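Local coordinates for ribosomal-protein-S5-alanine N-acetyltransferase (Vibrio fischeri, PDB 3IGR) that probably transfers an acetyl group from acetyl-CoA to the N-terminal alanine of ribosomal protein uS5, as a RimJ-type member of the GNAT acetyltransferases, at residues D2-F5 with Y10-R13; E6-Q11 with M113-N118; F68-V73 with N118-W123; S85-T90 with A96-Y101. One frame throughout, in Å; residues are numbered along the deposited sequence.

How the interactions relate
Interactions 1, 2 and 3 gather round helix 112-126, the centres of these contacts about 7 to 8 Å apart. Interaction 1 is a partly buried hairpin ladder of backbone bonds. Interaction 2 joins the tip of that hairpin to the helix through an aromatic ring, an arginine and a salt bridge, beside the second subunit. Further along, interaction 3 is buried and apolar across its segments, with no hydrogen bond. Interaction 4, partly buried with Y86 and V99 inside and N88 exposed, pairs strands on the other flank of 68-74, where six backbone bonds run past a beta bulge. One sheet unites all four, polar side chains toward the surface, aromatic and aliphatic ones beneath the helix.

Interaction 1 (D2-F5 with Y10-R13); sequences DVSF and YQVR
Two backbone hydrogen bonds, F5 N to V12 O and V12 N to F5 O, each 2.7 Å long, make F5 and V12 an antiparallel hydrogen-bonded pair in the N-terminal beta hairpin. The bond given by F5 N is almost straight, 171° at the hydrogen. Weaker CA-H...O contacts back up this pair: Q11 CA lies 3.2 Å from F5 O, and S4 CA lies 3.4 Å from V12 O, giving each carbonyl a second, softer approach.

The polar side chains meet on the face that carries S4, Q11 and R13. Q11 NE2 donates to S4 OG over 2.6 Å, with the hydroxyl oxygen close to the amide plane. A glutamine suits this place because its chain is long enough to span the strands: CG stands anti to the backbone N (chi1 174°) and the chain stays extended beyond it, delivering the amide to the short serine. R13 brushes V3 O with its CB, 3.6 Å away, while its guanidinium leads off to a salt bridge with D19.

Apolar packing takes the opposite face, where F5 CB and V12 CB are 4.3 Å apart. That face looks toward helix 112-126: F5 rests on V119, V12 on T120, and V3 reaches W123. Strand 10-14 is thus flanked by 4-7 and by 68-74, to which Q11 and R13 are joined by backbone hydrogen bonds with V73 and V71.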
loop_
_atom_site.group_PDB
_atom_site.type_symbol
_atom_site.label_atom_id
_atom_site.label_comp_id
_atom_site.label_asym_id
_atom_site.label_seq_id
_atom_site.Cartn_x
_atom_site.Cartn_y
_atom_site.Cartn_z
ATOM N N ASP A 2 4.941 21.384 16.836
ATOM C CA ASP A 2 3.970 20.259 16.958
ATOM C C ASP A 2 4.310 19.055 16.071
ATOM O O ASP A 2 5.444 18.883 15.613
ATOM C CB ASP A 2 2.542 20.738 16.650
ATOM C CG ASP A 2 1.842 21.333 17.860
ATOM O OD1 ASP A 2 1.746 20.654 18.909
ATOM O OD2 ASP A 2 1.366 22.483 17.754
ATOM N N VAL A 3 3.286 18.236 15.849
ATOM C CA VAL A 3 3.335 17.008 15.067
ATOM C C VAL A 3 3.555 17.305 13.596
ATOM O O VAL A 3 2.877 18.162 13.026
ATOM C CB VAL A 3 1.986 16.316 15.143
ATOM C CG1 VAL A 3 2.138 14.835 14.873
ATOM C CG2 VAL A 3 1.322 16.603 16.486
ATOM N N SER A 4 4.471 16.576 12.971
ATOM C CA SER A 4 4.843 16.883 11.607
ATOM C C SER A 4 5.274 15.637 10.858
ATOM O O SER A 4 6.093 14.865 11.353
ATOM C CB SER A 4 5.985 17.896 11.611
ATOM O OG SER A 4 5.931 18.681 10.446
ATOM N N PHE A 5 4.718 15.434 9.668
ATOM C CA PHE A 5 5.177 14.345 8.823
ATOM C C PHE A 5 5.616 14.863 7.464
ATOM O O PHE A 5 4.971 15.725 6.865
ATOM C CB PHE A 5 4.117 13.239 8.691
ATOM C CG PHE A 5 3.474 12.862 9.997
ATOM C CD1 PHE A 5 4.054 11.897 10.817
ATOM C CD2 PHE A 5 2.307 13.498 10.429
ATOM C CE1 PHE A 5 3.467 11.543 12.042
ATOM C CE2 PHE A 5 1.717 13.154 11.666
ATOM C CZ PHE A 5 2.300 12.178 12.459
ATOM N N TYR A 10 6.343 17.196 0.361
ATOM C CA TYR A 10 5.141 17.510 1.147
ATOM C C TYR A 10 5.373 17.435 2.657
ATOM O O TYR A 10 6.259 16.713 3.128
ATOM C CB TYR A 10 3.995 16.570 0.764
ATOM C CG TYR A 10 3.705 16.570 -0.713
ATOM C CD1 TYR A 10 2.980 17.612 -1.295
ATOM C CD2 TYR A 10 4.187 15.557 -1.546
ATOM C CE1 TYR A 10 2.725 17.635 -2.657
ATOM C CE2 TYR A 10 3.931 15.576 -2.926
ATOM C CZ TYR A 10 3.194 16.621 -3.465
ATOM O OH TYR A 10 2.915 16.675 -4.815
ATOM N N GLN A 11 4.580 18.204 3.397
ATOM C CA GLN A 11 4.573 18.171 4.860
ATOM C C GLN A 11 3.128 18.122 5.357
ATOM O O GLN A 11 2.295 18.903 4.902
ATOM C CB GLN A 11 5.256 19.414 5.440
ATOM C CG GLN A 11 5.145 19.500 6.968
ATOM C CD GLN A 11 5.778 20.744 7.552
ATOM O OE1 GLN A 11 6.111 21.688 6.831
ATOM N NE2 GLN A 11 5.942 20.755 8.872
ATOM N N VAL A 12 2.844 17.187 6.262
ATOM C CA VAL A 12 1.543 17.080 6.919
ATOM C C VAL A 12 1.778 17.513 8.354
ATOM O O VAL A 12 2.636 16.959 9.054
ATOM C CB VAL A 12 0.979 15.636 6.895
ATOM C CG1 VAL A 12 -0.466 15.598 7.430
ATOM C CG2 VAL A 12 1.035 15.064 5.486
ATOM N N ARG A 13 1.032 18.522 8.788
ATOM C CA ARG A 13 1.237 19.099 10.102
ATOM C C ARG A 13 -0.074 19.671 10.566
ATOM O O ARG A 13 -1.009 19.800 9.778
ATOM C CB ARG A 13 2.329 20.186 10.071
ATOM C CG ARG A 13 2.051 21.368 9.140
ATOM C CD ARG A 13 2.861 22.585 9.577
ATOM N NE ARG A 13 2.783 23.708 8.639
ATOM C CZ ARG A 13 1.765 24.564 8.557
ATOM N NH1 ARG A 13 0.697 24.443 9.349
ATOM N NH2 ARG A 13 1.812 25.549 7.672
#

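Interaction 2 (E6-Q11 with M113-N118); sequences EFEHYQ and MRRAVN
F7 lays one face of its ring along the side chain of R115, joining the tip of the N-terminal beta hairpin to helix 112-126, which in GNAT enzymes follows the loop that binds the pyrophosphate of CoA. The arginine runs past the phenylalanine in the opposite direction. R115 CB sits over the ring in a CH-pi contact, 4.1 Å from the centroid. Further out, R115 NE is 3.7 Å from F7 CG, and the guanidinium comes over F7 CB, with R115 CZ 3.4 Å from that carbon. Ring and guanidinium are nearly parallel, their planes 20° apart, so a long flat cation suits this flank: its aliphatic part covers the aromatic ring and its charged end arrives at the turn.

There E8 OE2 meets R115 NH1 in a long salt bridge of 3.5 Å. The carboxylate plane stands at 64° to the guanidinium, far from a flat two-pronged pairing. R115 NH1 also makes a weak hydrogen bond to N76 O of the second subunit, whose N76 side chain binds R114, so this end of the helix also lies at the subunit contact.

What positions F7 and E8 is the type II' turn from F7 to Y10. E8 takes its first corner with a positive phi of 48°, unusual for a residue with a side chain. Y10 CB covers the other face of the F7 ring, and Y10 N closes the turn on F7 O at 2.8 Å.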
loop_
_atom_site.group_PDB
_atom_site.type_symbol
_atom_site.label_atom_id
_atom_site.label_comp_id
_atom_site.label_asym_id
_atom_site.label_seq_id
_atom_site.Cartn_x
_atom_site.Cartn_y
_atom_site.Cartn_z
ATOM N N GLU A 6 6.730 14.336 6.981
ATOM C CA GLU A 6 7.239 14.764 5.693
ATOM C C GLU A 6 7.453 13.563 4.786
ATOM O O GLU A 6 7.860 12.506 5.240
ATOM C CB GLU A 6 8.510 15.596 5.871
ATOM C CG GLU A 6 8.209 17.040 6.331
ATOM C CD GLU A 6 9.456 17.872 6.570
ATOM O OE1 GLU A 6 10.507 17.289 6.923
ATOM O OE2 GLU A 6 9.388 19.120 6.405
ATOM N N PHE A 7 7.118 13.731 3.513
ATOM C CA PHE A 7 7.416 12.744 2.489
ATOM C C PHE A 7 7.503 13.515 1.186
ATOM O O PHE A 7 6.748 14.478 0.980
ATOM C CB PHE A 7 6.359 11.623 2.423
ATOM C CG PHE A 7 4.937 12.115 2.222
ATOM C CD1 PHE A 7 4.433 12.337 0.938
ATOM C CD2 PHE A 7 4.098 12.340 3.319
ATOM C CE1 PHE A 7 3.123 12.792 0.746
ATOM C CE2 PHE A 7 2.777 12.787 3.143
ATOM C CZ PHE A 7 2.289 13.018 1.852
ATOM N N GLU A 8 8.429 13.088 0.329
ATOM C CA GLU A 8 8.712 13.759 -0.930
ATOM C C GLU A 8 8.873 15.263 -0.709
ATOM O O GLU A 8 9.659 15.652 0.149
ATOM C CB GLU A 8 7.666 13.400 -1.986
ATOM C CG GLU A 8 8.162 12.282 -2.909
ATOM C CD GLU A 8 7.059 11.345 -3.325
ATOM O OE1 GLU A 8 7.306 10.499 -4.209
ATOM O OE2 GLU A 8 5.939 11.459 -2.776
ATOM N N HIS A 9 8.144 16.097 -1.455
ATOM C CA HIS A 9 8.168 17.551 -1.216
ATOM C C HIS A 9 6.934 18.072 -0.445
ATOM O O HIS A 9 6.547 19.242 -0.563
ATOM C CB HIS A 9 8.425 18.333 -2.517
ATOM C CG HIS A 9 7.435 18.056 -3.610
ATOM N ND1 HIS A 9 7.609 17.046 -4.535
ATOM C CD2 HIS A 9 6.278 18.677 -3.942
ATOM C CE1 HIS A 9 6.591 17.051 -5.381
ATOM N NE2 HIS A 9 5.774 18.032 -5.046
ATOM N N TYR A 10 6.343 17.196 0.361
ATOM C CA TYR A 10 5.141 17.510 1.147
ATOM C C TYR A 10 5.373 17.435 2.657
ATOM O O TYR A 10 6.259 16.713 3.128
ATOM C CB TYR A 10 3.995 16.570 0.764
ATOM C CG TYR A 10 3.705 16.570 -0.713
ATOM C CD1 TYR A 10 2.980 17.612 -1.295
ATOM C CD2 TYR A 10 4.187 15.557 -1.546
ATOM C CE1 TYR A 10 2.725 17.635 -2.657
ATOM C CE2 TYR A 10 3.931 15.576 -2.926
ATOM C CZ TYR A 10 3.194 16.621 -3.465
ATOM O OH TYR A 10 2.915 16.675 -4.815
ATOM N N GLN A 11 4.580 18.204 3.397
ATOM C CA GLN A 11 4.573 18.171 4.860
ATOM C C GLN A 11 3.128 18.122 5.357
ATOM O O GLN A 11 2.295 18.903 4.902
ATOM C CB GLN A 11 5.256 19.414 5.440
ATOM C CG GLN A 11 5.145 19.500 6.968
ATOM C CD GLN A 11 5.778 20.744 7.552
ATOM O OE1 GLN A 11 6.111 21.688 6.831
ATOM N NE2 GLN A 11 5.942 20.755 8.872
HETATM N N MSE A 113 -3.171 11.649 -0.862
HETATM C CA MSE A 113 -4.224 11.562 0.129
HETATM C C MSE A 113 -4.037 10.316 0.998
HETATM O O MSE A 113 -4.152 10.379 2.221
HETATM C CB MSE A 113 -5.593 11.552 -0.549
HETATM C CG MSE A 113 -6.742 11.810 0.408
HETATM SE SE MSE A 113 -7.010 13.720 0.771
HETATM C CE MSE A 113 -5.521 14.129 1.993
ATOM N N ARG A 114 -3.781 9.186 0.351
ATOM C CA ARG A 114 -3.522 7.931 1.043
ATOM C C ARG A 114 -2.388 8.065 2.072
ATOM O O ARG A 114 -2.565 7.686 3.241
ATOM C CB ARG A 114 -3.195 6.829 0.033
ATOM C CG ARG A 114 -3.024 5.454 0.662
ATOM C CD ARG A 114 -2.337 4.493 -0.294
ATOM N NE ARG A 114 -0.962 4.898 -0.590
ATOM C CZ ARG A 114 -0.508 5.199 -1.802
ATOM N NH1 ARG A 114 -1.302 5.127 -2.853
ATOM N NH2 ARG A 114 0.749 5.549 -1.962
ATOM N N ARG A 115 -1.251 8.620 1.654
ATOM C CA ARG A 115 -0.118 8.831 2.569
ATOM C C ARG A 115 -0.437 9.781 3.708
ATOM O O ARG A 115 -0.076 9.510 4.857
ATOM C CB ARG A 115 1.145 9.330 1.837
ATOM C CG ARG A 115 1.688 8.420 0.742
ATOM C CD ARG A 115 3.077 8.929 0.235
ATOM N NE ARG A 115 4.156 8.657 1.201
ATOM C CZ ARG A 115 5.465 8.675 0.916
ATOM N NH1 ARG A 115 5.891 8.978 -0.299
ATOM N NH2 ARG A 115 6.360 8.394 1.853
ATOM N N ALA A 116 -1.099 10.901 3.393
ATOM C CA ALA A 116 -1.475 11.895 4.411
ATOM C C ALA A 116 -2.393 11.308 5.484
ATOM O O ALA A 116 -2.187 11.527 6.686
ATOM C CB ALA A 116 -2.123 13.140 3.747
ATOM N N VAL A 117 -3.392 10.548 5.048
ATOM C CA VAL A 117 -4.365 9.937 5.957
ATOM C C VAL A 117 -3.719 8.790 6.734
ATOM O O VAL A 117 -3.960 8.649 7.927
ATOM C CB VAL A 117 -5.614 9.412 5.220
ATOM C CG1 VAL A 117 -6.548 8.674 6.173
ATOM C CG2 VAL A 117 -6.389 10.558 4.537
ATOM N N ASN A 118 -2.906 7.968 6.057
ATOM C CA ASN A 118 -2.220 6.854 6.718
ATOM C C ASN A 118 -1.334 7.292 7.872
ATOM O O ASN A 118 -1.318 6.656 8.935
ATOM C CB ASN A 118 -1.356 6.070 5.736
ATOM C CG ASN A 118 -0.947 4.720 6.278
ATOM O OD1 ASN A 118 -1.439 4.278 7.311
ATOM N ND2 ASN A 118 -0.054 4.047 5.568
#

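Interaction 3 (F68-V73 with N118-W123); sequences FYFVVV and NVTIDW
W123 turns the edge of its six-membered ring toward the face of F68, a T-shaped stack with planes at 79°, and the two join F70 in an aromatic cluster that packs helix 112-126 on the sheet of the GNAT domain. The contacting edge is CZ3 and CH2 of the indole; W123 CZ3 comes within 3.8 Å of F68 CD1, near the phenyl rim. With F70 the roles reverse. F70 presents its edge to the tryptophan in an offset edge-to-face pair, planes nearly perpendicular, and F70 CZ touches W123 CE3 at 3.9 Å.

One turn earlier on the helix, T120 comes over one face of the F70 ring. Its CG2 methyl is 3.6 Å from the centroid and 3° off the normal, a nearly ideal CH-pi contact. A chi1 of 58° hands this methyl to the sheet, while OG1 finds hydrogen-bonding partners in Y86 OH and the carbonyls of A116 and V117. Threonine suits the place by supplying both groups.

Strand 68-73 and helix 118-123 run roughly antiparallel, their axes approaching to 11.0 Å, a gap bridged by large rings. Between the two segments no hydrogen bond forms, so their cohesion rests on dispersion and the weak electrostatics of C-H groups pointing at ring faces.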
loop_
_atom_site.group_PDB
_atom_site.type_symbol
_atom_site.label_atom_id
_atom_site.label_comp_id
_atom_site.label_asym_id
_atom_site.label_seq_id
_atom_site.Cartn_x
_atom_site.Cartn_y
_atom_site.Cartn_z
ATOM N N PHE A 68 -8.114 17.573 15.752
ATOM C CA PHE A 68 -6.802 17.632 15.107
ATOM C C PHE A 68 -7.051 17.894 13.629
ATOM O O PHE A 68 -7.524 17.018 12.879
ATOM C CB PHE A 68 -6.013 16.332 15.355
ATOM C CG PHE A 68 -5.879 15.984 16.827
ATOM C CD1 PHE A 68 -4.862 16.545 17.605
ATOM C CD2 PHE A 68 -6.794 15.145 17.446
ATOM C CE1 PHE A 68 -4.754 16.252 18.961
ATOM C CE2 PHE A 68 -6.694 14.846 18.815
ATOM C CZ PHE A 68 -5.682 15.400 19.567
ATOM N N TYR A 69 -6.810 19.133 13.225
ATOM C CA TYR A 69 -7.068 19.513 11.856
ATOM C C TYR A 69 -5.710 19.623 11.183
ATOM O O TYR A 69 -4.944 20.531 11.491
ATOM C CB TYR A 69 -7.839 20.833 11.807
ATOM C CG TYR A 69 -8.406 21.160 10.452
ATOM C CD1 TYR A 69 -9.781 21.142 10.236
ATOM C CD2 TYR A 69 -7.563 21.477 9.373
ATOM C CE1 TYR A 69 -10.310 21.441 8.989
ATOM C CE2 TYR A 69 -8.082 21.775 8.124
ATOM C CZ TYR A 69 -9.461 21.767 7.941
ATOM O OH TYR A 69 -9.993 22.058 6.704
ATOM N N PHE A 70 -5.394 18.670 10.309
ATOM C CA PHE A 70 -4.115 18.682 9.600
ATOM C C PHE A 70 -4.227 19.312 8.221
ATOM O O PHE A 70 -5.248 19.160 7.540
ATOM C CB PHE A 70 -3.598 17.271 9.390
ATOM C CG PHE A 70 -3.153 16.575 10.642
ATOM C CD1 PHE A 70 -1.809 16.616 11.032
ATOM C CD2 PHE A 70 -4.066 15.833 11.395
ATOM C CE1 PHE A 70 -1.377 15.946 12.173
ATOM C CE2 PHE A 70 -3.657 15.169 12.553
ATOM C CZ PHE A 70 -2.305 15.215 12.939
ATOM N N VAL A 71 -3.162 19.980 7.800
ATOM C CA VAL A 71 -3.031 20.422 6.400
ATOM C C VAL A 71 -1.865 19.698 5.699
ATOM O O VAL A 71 -0.896 19.274 6.347
ATOM C CB VAL A 71 -2.867 21.955 6.261
ATOM C CG1 VAL A 71 -4.179 22.673 6.637
ATOM C CG2 VAL A 71 -1.685 22.494 7.079
ATOM N N VAL A 72 -1.994 19.527 4.388
ATOM C CA VAL A 72 -0.924 18.985 3.576
ATOM C C VAL A 72 -0.319 20.168 2.801
ATOM O O VAL A 72 -1.032 20.891 2.098
ATOM C CB VAL A 72 -1.420 17.929 2.580
ATOM C CG1 VAL A 72 -0.225 17.379 1.784
ATOM C CG2 VAL A 72 -2.181 16.807 3.286
ATOM N N VAL A 73 0.985 20.369 2.954
ATOM C CA VAL A 73 1.655 21.507 2.342
ATOM C C VAL A 73 2.590 21.035 1.248
ATOM O O VAL A 73 3.379 20.114 1.461
ATOM C CB VAL A 73 2.464 22.319 3.382
ATOM C CG1 VAL A 73 3.301 23.445 2.689
ATOM C CG2 VAL A 73 1.534 22.901 4.427
ATOM N N ASN A 118 -2.906 7.968 6.057
ATOM C CA ASN A 118 -2.220 6.854 6.718
ATOM C C ASN A 118 -1.334 7.292 7.872
ATOM O O ASN A 118 -1.318 6.656 8.935
ATOM C CB ASN A 118 -1.356 6.070 5.736
ATOM C CG ASN A 118 -0.947 4.720 6.278
ATOM O OD1 ASN A 118 -1.439 4.278 7.311
ATOM N ND2 ASN A 118 -0.054 4.047 5.568
ATOM N N VAL A 119 -0.575 8.360 7.643
ATOM C CA VAL A 119 0.430 8.760 8.608
ATOM C C VAL A 119 -0.253 9.412 9.814
ATOM O O VAL A 119 0.163 9.213 10.950
ATOM C CB VAL A 119 1.529 9.617 7.959
ATOM C CG1 VAL A 119 1.065 11.068 7.701
ATOM C CG2 VAL A 119 2.791 9.540 8.772
ATOM N N THR A 120 -1.330 10.143 9.559
ATOM C CA THR A 120 -2.100 10.749 10.642
ATOM C C THR A 120 -3.000 9.755 11.404
ATOM O O THR A 120 -3.134 9.880 12.613
ATOM C CB THR A 120 -2.892 11.962 10.159
ATOM O OG1 THR A 120 -3.774 11.568 9.095
ATOM C CG2 THR A 120 -1.942 13.031 9.676
ATOM N N ILE A 121 -3.602 8.777 10.727
ATOM C CA ILE A 121 -4.338 7.713 11.430
ATOM C C ILE A 121 -3.383 7.000 12.385
ATOM O O ILE A 121 -3.719 6.713 13.545
ATOM C CB ILE A 121 -4.961 6.649 10.479
ATOM C CG1 ILE A 121 -6.353 7.037 10.028
ATOM C CG2 ILE A 121 -5.259 5.362 11.204
ATOM C CD1 ILE A 121 -6.441 8.205 9.189
ATOM N N ASP A 122 -2.193 6.701 11.886
ATOM C CA ASP A 122 -1.192 6.025 12.679
ATOM C C ASP A 122 -0.868 6.807 13.951
ATOM O O ASP A 122 -0.699 6.227 15.041
ATOM C CB ASP A 122 0.072 5.902 11.848
ATOM C CG ASP A 122 0.583 4.524 11.816
ATOM O OD1 ASP A 122 0.254 3.824 10.828
ATOM O OD2 ASP A 122 1.290 4.131 12.774
ATOM N N TRP A 123 -0.761 8.124 13.797
ATOM C CA TRP A 123 -0.533 8.996 14.937
ATOM C C TRP A 123 -1.753 9.053 15.889
ATOM O O TRP A 123 -1.593 9.071 17.101
ATOM C CB TRP A 123 -0.112 10.382 14.453
ATOM C CG TRP A 123 0.262 11.313 15.558
ATOM C CD1 TRP A 123 1.481 11.404 16.192
ATOM C CD2 TRP A 123 -0.572 12.311 16.142
ATOM N NE1 TRP A 123 1.441 12.391 17.147
ATOM C CE2 TRP A 123 0.195 12.966 17.138
ATOM C CE3 TRP A 123 -1.896 12.723 15.921
ATOM C CZ2 TRP A 123 -0.323 14.004 17.920
ATOM C CZ3 TRP A 123 -2.405 13.775 16.694
ATOM C CH2 TRP A 123 -1.620 14.388 17.686
#

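Interaction 4 (S85-T90 with A96-Y101); sequences SYSNIT and AGHVGY
A96 opens the ladder opposite T90 in the antiparallel beta hairpin of strands 79-90 and 96-103: T90 N donates to A96 O at 2.8 Å, and A96 N returns a more bent bond to T90 O, 145° at the hydrogen. The small side chain of A96 is buried against R132 of the next strand.

At G97 the two strands fall out of step. The register shifts by one between S87 and T90, a beta bulge, as strand 79-90 turns a corner at N88. N88 takes left-handed helical angles (phi 62°, psi 42°), which asparagine tolerates better than most residues. With no side chain on G97, the backbones come close, G97 CA lying 4.2 Å from I89 CA.

H98 restores regular pairing with S87. H98 N bonds to S87 O at 2.8 Å, and S87 N to H98 O at 2.9 Å. The histidine CB passes 3.5 Å from S87 O, while H98 O also receives a CA-H...O contact from Y86, whose CA is 3.1 Å away.

V99 stands in a non-hydrogen-bonded pair with Y86, and the two side chains lie side by side. The branch that touches is CG2, anti to the backbone N; V99 CG2 comes to 3.5 Å from Y86 CE1, met obliquely by the ring. G100 then pairs with S85: S85 N bonds to G100 O at 2.7 Å, and G100 N returns a bond to S85 O.

Strand 96-103 has the parallel strand 132-137 on its far side, where V99 packs on I133 and A135. Strand 79-90 is flanked by 68-74, and helix 112-126 covers Y86 and I89 through I121 and M124.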
loop_
_atom_site.group_PDB
_atom_site.type_symbol
_atom_site.label_atom_id
_atom_site.label_comp_id
_atom_site.label_asym_id
_atom_site.label_seq_id
_atom_site.Cartn_x
_atom_site.Cartn_y
_atom_site.Cartn_z
ATOM N N SER A 85 -8.913 15.974 8.588
ATOM C CA SER A 85 -9.507 16.538 9.801
ATOM C C SER A 85 -10.079 15.436 10.672
ATOM O O SER A 85 -10.934 14.682 10.225
ATOM C CB SER A 85 -10.611 17.522 9.434
ATOM O OG SER A 85 -11.309 17.928 10.603
ATOM N N TYR A 86 -9.603 15.347 11.913
ATOM C CA TYR A 86 -10.152 14.404 12.902
ATOM C C TYR A 86 -11.029 15.215 13.847
ATOM O O TYR A 86 -10.548 16.130 14.526
ATOM C CB TYR A 86 -9.042 13.665 13.654
ATOM C CG TYR A 86 -8.203 12.837 12.721
ATOM C CD1 TYR A 86 -8.564 11.530 12.411
ATOM C CD2 TYR A 86 -7.076 13.385 12.087
ATOM C CE1 TYR A 86 -7.801 10.769 11.533
ATOM C CE2 TYR A 86 -6.311 12.629 11.199
ATOM C CZ TYR A 86 -6.690 11.323 10.929
ATOM O OH TYR A 86 -5.981 10.574 10.045
ATOM N N SER A 87 -12.318 14.896 13.842
ATOM C CA SER A 87 -13.319 15.639 14.584
ATOM C C SER A 87 -14.271 14.683 15.279
ATOM O O SER A 87 -14.215 13.467 15.059
ATOM C CB SER A 87 -14.125 16.506 13.622
ATOM O OG SER A 87 -14.820 15.673 12.707
ATOM N N ASN A 88 -15.146 15.231 16.114
ATOM C CA ASN A 88 -16.155 14.418 16.760
ATOM C C ASN A 88 -15.427 13.388 17.621
ATOM O O ASN A 88 -15.772 12.210 17.628
ATOM C CB ASN A 88 -16.929 13.693 15.662
ATOM C CG ASN A 88 -18.386 13.834 15.792
ATOM O OD1 ASN A 88 -19.004 14.635 15.070
ATOM N ND2 ASN A 88 -18.980 13.064 16.696
ATOM N N ILE A 89 -14.379 13.823 18.307
ATOM C CA ILE A 89 -13.595 12.910 19.106
ATOM C C ILE A 89 -14.253 12.677 20.471
ATOM O O ILE A 89 -14.622 13.631 21.154
ATOM C CB ILE A 89 -12.159 13.421 19.253
ATOM C CG1 ILE A 89 -11.446 13.349 17.890
ATOM C CG2 ILE A 89 -11.406 12.635 20.328
ATOM C CD1 ILE A 89 -10.031 13.922 17.909
ATOM N N THR A 90 -14.412 11.400 20.836
ATOM C CA THR A 90 -14.922 11.022 22.148
ATOM C C THR A 90 -13.904 10.111 22.816
ATOM O O THR A 90 -13.319 9.246 22.168
ATOM C CB THR A 90 -16.279 10.291 22.021
ATOM O OG1 THR A 90 -17.184 11.113 21.281
ATOM C CG2 THR A 90 -16.896 9.994 23.384
ATOM N N ALA A 96 -13.124 7.249 20.046
ATOM C CA ALA A 96 -13.374 7.260 18.600
ATOM C C ALA A 96 -13.400 8.670 18.050
ATOM O O ALA A 96 -13.570 9.652 18.796
ATOM C CB ALA A 96 -14.698 6.582 18.295
ATOM N N GLY A 97 -13.199 8.758 16.748
ATOM C CA GLY A 97 -13.328 10.023 16.040
ATOM C C GLY A 97 -13.602 9.824 14.567
ATOM O O GLY A 97 -13.491 8.709 14.039
ATOM N N HIS A 98 -13.966 10.919 13.926
ATOM C CA HIS A 98 -14.288 10.951 12.518
ATOM C C HIS A 98 -13.139 11.580 11.751
ATOM O O HIS A 98 -12.584 12.594 12.176
ATOM C CB HIS A 98 -15.570 11.762 12.303
ATOM C CG HIS A 98 -15.983 11.870 10.872
ATOM N ND1 HIS A 98 -16.811 10.949 10.263
ATOM C CD2 HIS A 98 -15.676 12.788 9.922
ATOM C CE1 HIS A 98 -17.007 11.302 9.002
ATOM N NE2 HIS A 98 -16.329 12.413 8.770
ATOM N N VAL A 99 -12.793 10.972 10.623
ATOM C CA VAL A 99 -11.826 11.545 9.702
ATOM C C VAL A 99 -12.547 12.024 8.440
ATOM O O VAL A 99 -13.392 11.306 7.865
ATOM C CB VAL A 99 -10.657 10.560 9.352
ATOM C CG1 VAL A 99 -11.151 9.280 8.656
ATOM C CG2 VAL A 99 -9.570 11.287 8.507
ATOM N N GLY A 100 -12.214 13.239 8.027
ATOM C CA GLY A 100 -12.662 13.789 6.731
ATOM C C GLY A 100 -11.440 14.386 6.050
ATOM O O GLY A 100 -10.569 14.939 6.724
ATOM N N TYR A 101 -11.356 14.287 4.733
ATOM C CA TYR A 101 -10.146 14.757 4.028
ATOM C C TYR A 101 -10.496 15.320 2.662
ATOM O O TYR A 101 -11.550 15.019 2.103
ATOM C CB TYR A 101 -9.098 13.634 3.860
ATOM C CG TYR A 101 -9.709 12.324 3.429
ATOM C CD1 TYR A 101 -10.015 11.356 4.372
ATOM C CD2 TYR A 101 -10.017 12.070 2.083
ATOM C CE1 TYR A 101 -10.606 10.171 4.013
ATOM C CE2 TYR A 101 -10.599 10.886 1.703
ATOM C CZ TYR A 101 -10.891 9.937 2.677
ATOM O OH TYR A 101 -11.480 8.750 2.353
#